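Local coordinates for protein cadherin-related family member 2 (PDB 5CYX) that probably forms calcium-dependent heterophilic adhesion complexes with CDHR5 between neighbouring microvilli, controlling their packing on the apical surface of epithelial cells, at residues D255-R266 and E295-N306. Sequence-based numbering, arbitrary orientation.
Sequences DIVTYSVSNSTR and EVQIQVTATEKN. With CA (calcium ion), chain F.
Strands 257-264 and 295-304 run antiparallel, with Thr258 paired to Thr303 and Ser260 to Thr301 through N-H...O bonds in both directions. The Thr301 N to Ser260 O bond is 2.8 Å long and nearly straight (175° at the hydrogen). A classic beta bulge then shifts the register. Ser262 and Asn263 both face Gln299: Ser262 N donates to Gln299 O, and Gln299 N donates to Asn263 O at 2.7 Å. The bulge turns Ser262 toward the other strand. Ser262 OG and Thr301 OG1 share a short 2.5 Å hydrogen bond. Gln299 OE1 approaches the same OG, its chain extended with CG anti to the backbone N (chi1 -165°). On this face a water also links Ser260 OG, Thr301 O and Thr303 OG1.

The two strands belong to the third cadherin repeat, a Greek-key beta sandwich. Strand 257-264 is an edge strand of its sheet within the chain, while strand 295-304 pairs on its other side with strand 315-324. On the other face, Val257, Tyr259 and Ala302 form an apolar patch. Ala302 CB meets Val257 CG1 at 3.6 Å and Tyr259 CE2 at 3.9 Å. Val257 CG1 also sits over one face of the Tyr259 ring, toward its rim. Tyr259 OH is hydrogen-bonded to Ala246 N.

Near the calcium end, Asn306 N donates to the syn lone pair of Asp255 OD2 at 3.1 Å. Ile256 CG2 lies alongside the Lys305 chain, 3.7 Å from its CD. Glu304 grips a calcium ion with both carboxylate oxygens, OE1 at 2.4 Å. Leu218 O, Asp248, Asp250 and two waters complete this inter-repeat site.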
ATOM      1  N   ASP A 255     -20.848 -16.531 -23.790  1.00 61.10           N
ATOM      2  CA  ASP A 255     -20.196 -16.737 -25.078  1.00 60.22           C
ATOM      3  C   ASP A 255     -20.905 -17.914 -25.733  1.00 58.82           C
ATOM      4  O   ASP A 255     -21.305 -18.842 -25.047  1.00 57.63           O
ATOM      5  CB  ASP A 255     -18.709 -17.110 -24.833  1.00 61.95           C
ATOM      6  CG  ASP A 255     -17.823 -16.975 -26.085  1.00 63.81           C
ATOM      7  OD1 ASP A 255     -18.309 -16.630 -27.173  1.00 62.97           O
ATOM      8  OD2 ASP A 255     -16.611 -17.241 -25.970  1.00 66.00           O
ATOM      9  N   ILE A 256     -21.024 -17.891 -27.053  1.00 55.96           N
ATOM     10  CA  ILE A 256     -21.573 -19.006 -27.798  1.00 56.35           C
ATOM     11  C   ILE A 256     -20.678 -20.264 -27.665  1.00 56.11           C
ATOM     12  O   ILE A 256     -19.450 -20.156 -27.570  1.00 55.86           O
ATOM     13  CB  ILE A 256     -21.702 -18.654 -29.305  1.00 57.19           C
ATOM     14  CG1 ILE A 256     -22.688 -17.476 -29.499  1.00 57.99           C
ATOM     15  CG2 ILE A 256     -22.218 -19.856 -30.088  1.00 56.92           C
ATOM     16  CD1 ILE A 256     -22.792 -16.986 -30.935  1.00 59.32           C
ATOM     17  N   VAL A 257     -21.296 -21.444 -27.693  1.00 55.97           N
ATOM     18  CA  VAL A 257     -20.552 -22.694 -27.630  1.00 57.27           C
ATOM     19  C   VAL A 257     -20.741 -23.527 -28.892  1.00 57.02           C
ATOM     20  O   VAL A 257     -21.847 -23.604 -29.401  1.00 57.06           O
ATOM     21  CB  VAL A 257     -20.981 -23.522 -26.390  1.00 57.04           C
ATOM     22  CG1 VAL A 257     -20.367 -24.892 -26.445  1.00 57.37           C
ATOM     23  CG2 VAL A 257     -20.577 -22.798 -25.135  1.00 58.00           C
ATOM     24  N   THR A 258     -19.663 -24.156 -29.369  1.00 58.33           N
ATOM     25  CA  THR A 258     -19.755 -25.162 -30.418  1.00 59.82           C
ATOM     26  C   THR A 258     -19.317 -26.507 -29.886  1.00 60.10           C
ATOM     27  O   THR A 258     -18.805 -26.607 -28.782  1.00 62.46           O
ATOM     28  CB  THR A 258     -18.936 -24.801 -31.657  1.00 61.65           C
ATOM     29  OG1 THR A 258     -17.559 -24.720 -31.308  1.00 65.06           O
ATOM     30  CG2 THR A 258     -19.363 -23.488 -32.189  1.00 63.08           C
ATOM     31  N   TYR A 259     -19.553 -27.550 -30.671  1.00 59.21           N
ATOM     32  CA  TYR A 259     -19.401 -28.928 -30.204  1.00 59.23           C
ATOM     33  C   TYR A 259     -18.666 -29.697 -31.274  1.00 60.40           C
ATOM     34  O   TYR A 259     -18.737 -29.364 -32.426  1.00 57.40           O
ATOM     35  CB  TYR A 259     -20.785 -29.575 -29.974  1.00 58.26           C
ATOM     36  CG  TYR A 259     -21.675 -28.760 -29.047  1.00 57.95           C
ATOM     37  CD1 TYR A 259     -22.510 -27.731 -29.522  1.00 57.89           C
ATOM     38  CD2 TYR A 259     -21.671 -29.004 -27.708  1.00 58.08           C
ATOM     39  CE1 TYR A 259     -23.300 -26.978 -28.643  1.00 57.52           C
ATOM     40  CE2 TYR A 259     -22.443 -28.270 -26.844  1.00 58.25           C
ATOM     41  CZ  TYR A 259     -23.261 -27.284 -27.286  1.00 56.62           C
ATOM     42  OH  TYR A 259     -23.975 -26.612 -26.320  1.00 55.51           O
ATOM     43  N   SER A 260     -17.937 -30.724 -30.880  1.00 63.15           N
ATOM     44  CA  SER A 260     -17.369 -31.705 -31.814  1.00 64.72           C
ATOM     45  C   SER A 260     -17.318 -33.047 -31.076  1.00 66.37           C
ATOM     46  O   SER A 260     -17.306 -33.075 -29.868  1.00 65.67           O
ATOM     47  CB  SER A 260     -15.969 -31.282 -32.267  1.00 65.59           C
ATOM     48  OG  SER A 260     -15.140 -31.027 -31.134  1.00 67.42           O
ATOM     49  N   VAL A 261     -17.374 -34.126 -31.839  1.00 69.73           N
ATOM     50  CA  VAL A 261     -17.201 -35.461 -31.350  1.00 73.19           C
ATOM     51  C   VAL A 261     -15.698 -35.669 -31.333  1.00 76.98           C
ATOM     52  O   VAL A 261     -15.044 -35.673 -32.387  1.00 75.24           O
ATOM     53  CB  VAL A 261     -17.877 -36.501 -32.250  1.00 72.13           C
ATOM     54  CG1 VAL A 261     -17.591 -37.910 -31.733  1.00 73.00           C
ATOM     55  CG2 VAL A 261     -19.369 -36.245 -32.270  1.00 71.73           C
ATOM     56  N   SER A 262     -15.170 -35.797 -30.120  1.00 81.34           N
ATOM     57  CA  SER A 262     -13.733 -35.905 -29.879  1.00 84.55           C
ATOM     58  C   SER A 262     -13.265 -37.363 -29.842  1.00 86.22           C
ATOM     59  O   SER A 262     -12.064 -37.627 -29.944  1.00 87.51           O
ATOM     60  CB  SER A 262     -13.370 -35.184 -28.568  1.00 85.41           C
ATOM     61  OG  SER A 262     -14.421 -35.268 -27.611  1.00 85.03           O
ATOM     62  N   ASN A 263     -14.209 -38.297 -29.678  1.00 86.46           N
ATOM     63  CA  ASN A 263     -13.897 -39.711 -29.553  1.00 87.42           C
ATOM     64  C   ASN A 263     -15.139 -40.580 -29.560  1.00 87.16           C
ATOM     65  O   ASN A 263     -16.207 -40.131 -29.141  1.00 85.81           O
ATOM     66  CB  ASN A 263     -13.163 -39.970 -28.236  1.00 91.61           C
ATOM     67  CG  ASN A 263     -12.021 -40.920 -28.405  1.00 94.45           C
ATOM     68  OD1 ASN A 263     -12.175 -41.982 -29.008  1.00 97.70           O
ATOM     69  ND2 ASN A 263     -10.857 -40.538 -27.911  1.00 96.86           N
ATOM     70  N   SER A 264     -14.991 -41.838 -29.988  1.00 87.64           N
ATOM     71  CA  SER A 264     -16.050 -42.829 -29.808  1.00 87.66           C
ATOM     72  C   SER A 264     -15.630 -44.304 -29.954  1.00 90.93           C
ATOM     73  O   SER A 264     -14.545 -44.636 -30.433  1.00 93.40           O
ATOM     74  CB  SER A 264     -17.185 -42.571 -30.801  1.00 84.34           C
ATOM     75  OG  SER A 264     -16.928 -43.156 -32.050  1.00 80.57           O
ATOM     76  N   THR A 265     -16.539 -45.173 -29.540  1.00 92.48           N
ATOM     77  CA  THR A 265     -16.570 -46.555 -30.004  1.00 95.89           C
ATOM     78  C   THR A 265     -17.406 -46.461 -31.295  1.00 97.87           C
ATOM     79  O   THR A 265     -18.492 -45.894 -31.276  1.00 99.71           O
ATOM     80  CB  THR A 265     -17.222 -47.476 -28.956  1.00 95.30           C
ATOM     81  OG1 THR A 265     -18.621 -47.186 -28.846  1.00 91.84           O
ATOM     82  CG2 THR A 265     -16.568 -47.275 -27.577  1.00 96.96           C
ATOM     83  N   ARG A 266     -16.874 -46.966 -32.412  1.00 99.88           N
ATOM     84  CA  ARG A 266     -17.421 -46.746 -33.789  1.00 93.34           C
ATOM     85  C   ARG A 266     -17.207 -45.331 -34.343  1.00 88.81           C
ATOM     86  O   ARG A 266     -18.176 -44.597 -34.607  1.00 85.19           O
ATOM     87  CB  ARG A 266     -18.906 -47.159 -33.922  1.00 94.38           C
ATOM     88  CG  ARG A 266     -19.269 -48.499 -33.299  1.00 96.60           C
ATOM     89  CD  ARG A 266     -18.534 -49.656 -33.946  1.00 97.60           C
ATOM     90  NE  ARG A 266     -18.439 -50.799 -33.042  1.00100.82           N
ATOM     91  CZ  ARG A 266     -18.177 -52.048 -33.421  1.00104.06           C
ATOM     92  NH1 ARG A 266     -18.124 -53.006 -32.500  1.00108.26           N
ATOM     93  NH2 ARG A 266     -17.981 -52.360 -34.706  1.00104.37           N
ATOM     94  N   GLU A 295     -24.912 -50.783 -28.014  1.00111.76           N
ATOM     95  CA  GLU A 295     -24.686 -49.405 -27.583  1.00106.33           C
ATOM     96  C   GLU A 295     -23.378 -48.814 -28.094  1.00101.26           C
ATOM     97  O   GLU A 295     -22.330 -49.478 -28.074  1.00 98.81           O
ATOM     98  CB  GLU A 295     -24.668 -49.326 -26.062  1.00108.27           C
ATOM     99  CG  GLU A 295     -26.026 -49.052 -25.441  1.00109.70           C
ATOM    100  CD  GLU A 295     -25.968 -49.003 -23.922  1.00112.21           C
ATOM    101  OE1 GLU A 295     -24.853 -48.959 -23.364  1.00111.79           O
ATOM    102  OE2 GLU A 295     -27.042 -49.007 -23.281  1.00114.31           O
ATOM    103  N   VAL A 296     -23.458 -47.546 -28.507  1.00 94.35           N
ATOM    104  CA  VAL A 296     -22.294 -46.749 -28.828  1.00 89.56           C
ATOM    105  C   VAL A 296     -22.091 -45.684 -27.755  1.00 89.38           C
ATOM    106  O   VAL A 296     -23.041 -45.004 -27.362  1.00 90.11           O
ATOM    107  CB  VAL A 296     -22.478 -46.053 -30.178  1.00 88.15           C
ATOM    108  CG1 VAL A 296     -21.156 -45.504 -30.661  1.00 86.10           C
ATOM    109  CG2 VAL A 296     -23.036 -47.029 -31.210  1.00 87.42           C
ATOM    110  N   GLN A 297     -20.847 -45.542 -27.296  1.00 87.70           N
ATOM    111  CA  GLN A 297     -20.452 -44.450 -26.411  1.00 87.05           C
ATOM    112  C   GLN A 297     -19.675 -43.401 -27.218  1.00 83.49           C
ATOM    113  O   GLN A 297     -18.804 -43.745 -28.023  1.00 80.12           O
ATOM    114  CB  GLN A 297     -19.623 -44.968 -25.229  1.00 92.27           C
ATOM    115  CG  GLN A 297     -20.432 -45.790 -24.212  1.00 94.38           C
ATOM    116  CD  GLN A 297     -19.811 -45.801 -22.831  1.00100.77           C
ATOM    117  OE1 GLN A 297     -19.740 -46.844 -22.157  1.00104.37           O
ATOM    118  NE2 GLN A 297     -19.360 -44.637 -22.388  1.00102.80           N
ATOM    119  N   ILE A 298     -19.999 -42.129 -26.985  1.00 81.54           N
ATOM    120  CA  ILE A 298     -19.503 -40.986 -27.800  1.00 80.18           C
ATOM    121  C   ILE A 298     -19.041 -39.859 -26.889  1.00 78.76           C
ATOM    122  O   ILE A 298     -19.795 -39.462 -26.000  1.00 81.47           O
ATOM    123  CB  ILE A 298     -20.612 -40.517 -28.782  1.00 77.89           C
ATOM    124  CG1 ILE A 298     -20.207 -40.839 -30.201  1.00 78.08           C
ATOM    125  CG2 ILE A 298     -20.931 -39.032 -28.738  1.00 79.53           C
ATOM    126  CD1 ILE A 298     -20.476 -42.266 -30.569  1.00 78.13           C
ATOM    127  N   GLN A 299     -17.808 -39.378 -27.084  1.00 75.61           N
ATOM    128  CA  GLN A 299     -17.306 -38.215 -26.362  1.00 74.10           C
ATOM    129  C   GLN A 299     -17.586 -36.911 -27.145  1.00 70.93           C
ATOM    130  O   GLN A 299     -17.116 -36.747 -28.266  1.00 69.03           O
ATOM    131  CB  GLN A 299     -15.811 -38.330 -26.113  1.00 75.29           C
ATOM    132  CG  GLN A 299     -15.307 -37.344 -25.061  1.00 76.32           C
ATOM    133  CD  GLN A 299     -13.806 -37.388 -24.916  1.00 77.53           C
ATOM    134  OE1 GLN A 299     -13.086 -37.349 -25.910  1.00 77.20           O
ATOM    135  NE2 GLN A 299     -13.321 -37.483 -23.681  1.00 79.72           N
ATOM    136  N   VAL A 300     -18.323 -36.002 -26.507  1.00 69.34           N
ATOM    137  CA  VAL A 300     -18.629 -34.691 -27.015  1.00 67.62           C
ATOM    138  C   VAL A 300     -17.820 -33.636 -26.252  1.00 67.00           C
ATOM    139  O   VAL A 300     -17.785 -33.606 -25.004  1.00 63.14           O
ATOM    140  CB  VAL A 300     -20.141 -34.400 -26.923  1.00 67.67           C
ATOM    141  CG1 VAL A 300     -20.445 -32.951 -27.281  1.00 64.94           C
ATOM    142  CG2 VAL A 300     -20.903 -35.326 -27.853  1.00 67.78           C
ATOM    143  N   THR A 301     -17.197 -32.763 -27.038  1.00 63.96           N
ATOM    144  CA  THR A 301     -16.388 -31.669 -26.533  1.00 64.95           C
ATOM    145  C   THR A 301     -17.102 -30.388 -26.928  1.00 63.78           C
ATOM    146  O   THR A 301     -17.495 -30.247 -28.073  1.00 60.55           O
ATOM    147  CB  THR A 301     -14.979 -31.704 -27.155  1.00 66.06           C
ATOM    148  OG1 THR A 301     -14.314 -32.890 -26.715  1.00 68.88           O
ATOM    149  CG2 THR A 301     -14.154 -30.501 -26.759  1.00 66.49           C
ATOM    150  N   ALA A 302     -17.307 -29.507 -25.950  1.00 64.16           N
ATOM    151  CA  ALA A 302     -17.896 -28.197 -26.136  1.00 62.16           C
ATOM    152  C   ALA A 302     -16.780 -27.191 -25.980  1.00 61.63           C
ATOM    153  O   ALA A 302     -16.015 -27.270 -25.047  1.00 61.77           O
ATOM    154  CB  ALA A 302     -18.975 -27.951 -25.091  1.00 62.87           C
ATOM    155  N   THR A 303     -16.717 -26.228 -26.886  1.00 60.34           N
ATOM    156  CA  THR A 303     -15.658 -25.226 -26.925  1.00 60.71           C
ATOM    157  C   THR A 303     -16.317 -23.858 -27.130  1.00 60.06           C
ATOM    158  O   THR A 303     -17.138 -23.683 -28.040  1.00 59.36           O
ATOM    159  CB  THR A 303     -14.692 -25.497 -28.101  1.00 61.00           C
ATOM    160  OG1 THR A 303     -14.253 -26.859 -28.072  1.00 63.44           O
ATOM    161  CG2 THR A 303     -13.498 -24.601 -28.048  1.00 62.08           C
ATOM    162  N   GLU A 304     -15.957 -22.897 -26.285  1.00 60.51           N
ATOM    163  CA  GLU A 304     -16.407 -21.529 -26.435  1.00 60.17           C
ATOM    164  C   GLU A 304     -15.824 -20.967 -27.714  1.00 61.36           C
ATOM    165  O   GLU A 304     -14.787 -21.410 -28.182  1.00 61.13           O
ATOM    166  CB  GLU A 304     -16.037 -20.684 -25.223  1.00 59.69           C
ATOM    167  CG  GLU A 304     -16.813 -21.118 -23.986  1.00 60.24           C
ATOM    168  CD  GLU A 304     -16.452 -20.389 -22.706  1.00 59.88           C
ATOM    169  OE1 GLU A 304     -15.857 -19.309 -22.741  1.00 62.21           O
ATOM    170  OE2 GLU A 304     -16.838 -20.853 -21.629  1.00 60.07           O
ATOM    171  N   LYS A 305     -16.501 -19.998 -28.294  1.00 63.35           N
ATOM    172  CA  LYS A 305     -16.066 -19.476 -29.579  1.00 64.11           C
ATOM    173  C   LYS A 305     -14.865 -18.573 -29.443  1.00 63.59           C
ATOM    174  O   LYS A 305     -14.018 -18.561 -30.310  1.00 63.70           O
ATOM    175  CB  LYS A 305     -17.212 -18.777 -30.296  1.00 68.76           C
ATOM    176  CG  LYS A 305     -18.200 -19.778 -30.895  1.00 71.74           C
ATOM    177  CD  LYS A 305     -19.116 -19.177 -31.964  1.00 74.71           C
ATOM    178  CE  LYS A 305     -18.417 -18.972 -33.293  1.00 76.06           C
ATOM    179  NZ  LYS A 305     -19.333 -18.288 -34.255  1.00 79.27           N
ATOM    180  N   ASN A 306     -14.785 -17.831 -28.351  1.00 62.21           N
ATOM    181  CA  ASN A 306     -13.655 -16.965 -28.085  1.00 62.34           C
ATOM    182  C   ASN A 306     -12.689 -17.605 -27.100  1.00 63.10           C
ATOM    183  O   ASN A 306     -13.082 -18.428 -26.261  1.00 60.95           O
ATOM    184  CB  ASN A 306     -14.144 -15.620 -27.552  1.00 62.34           C
ATOM    185  CG  ASN A 306     -15.035 -14.911 -28.560  1.00 63.56           C
ATOM    186  OD1 ASN A 306     -16.262 -15.016 -28.520  1.00 63.24           O
ATOM    187  ND2 ASN A 306     -14.414 -14.270 -29.522  1.00 64.24           N
TER
HETATM  188 CA    CA F1005     -16.028 -18.886 -20.386  1.00 55.54          CA
HETATM  189  O   HOH W   1     -15.397 -16.263 -23.969  1.00 48.87           O
HETATM  190  O   HOH W   2     -15.712 -28.575 -29.549  1.00 58.65           O
HETATM  191  O   HOH W   3     -13.521 -18.678 -20.772  1.00 42.90           O
HETATM  192  O   HOH W   4     -16.519 -16.710 -21.509  1.00 41.62           O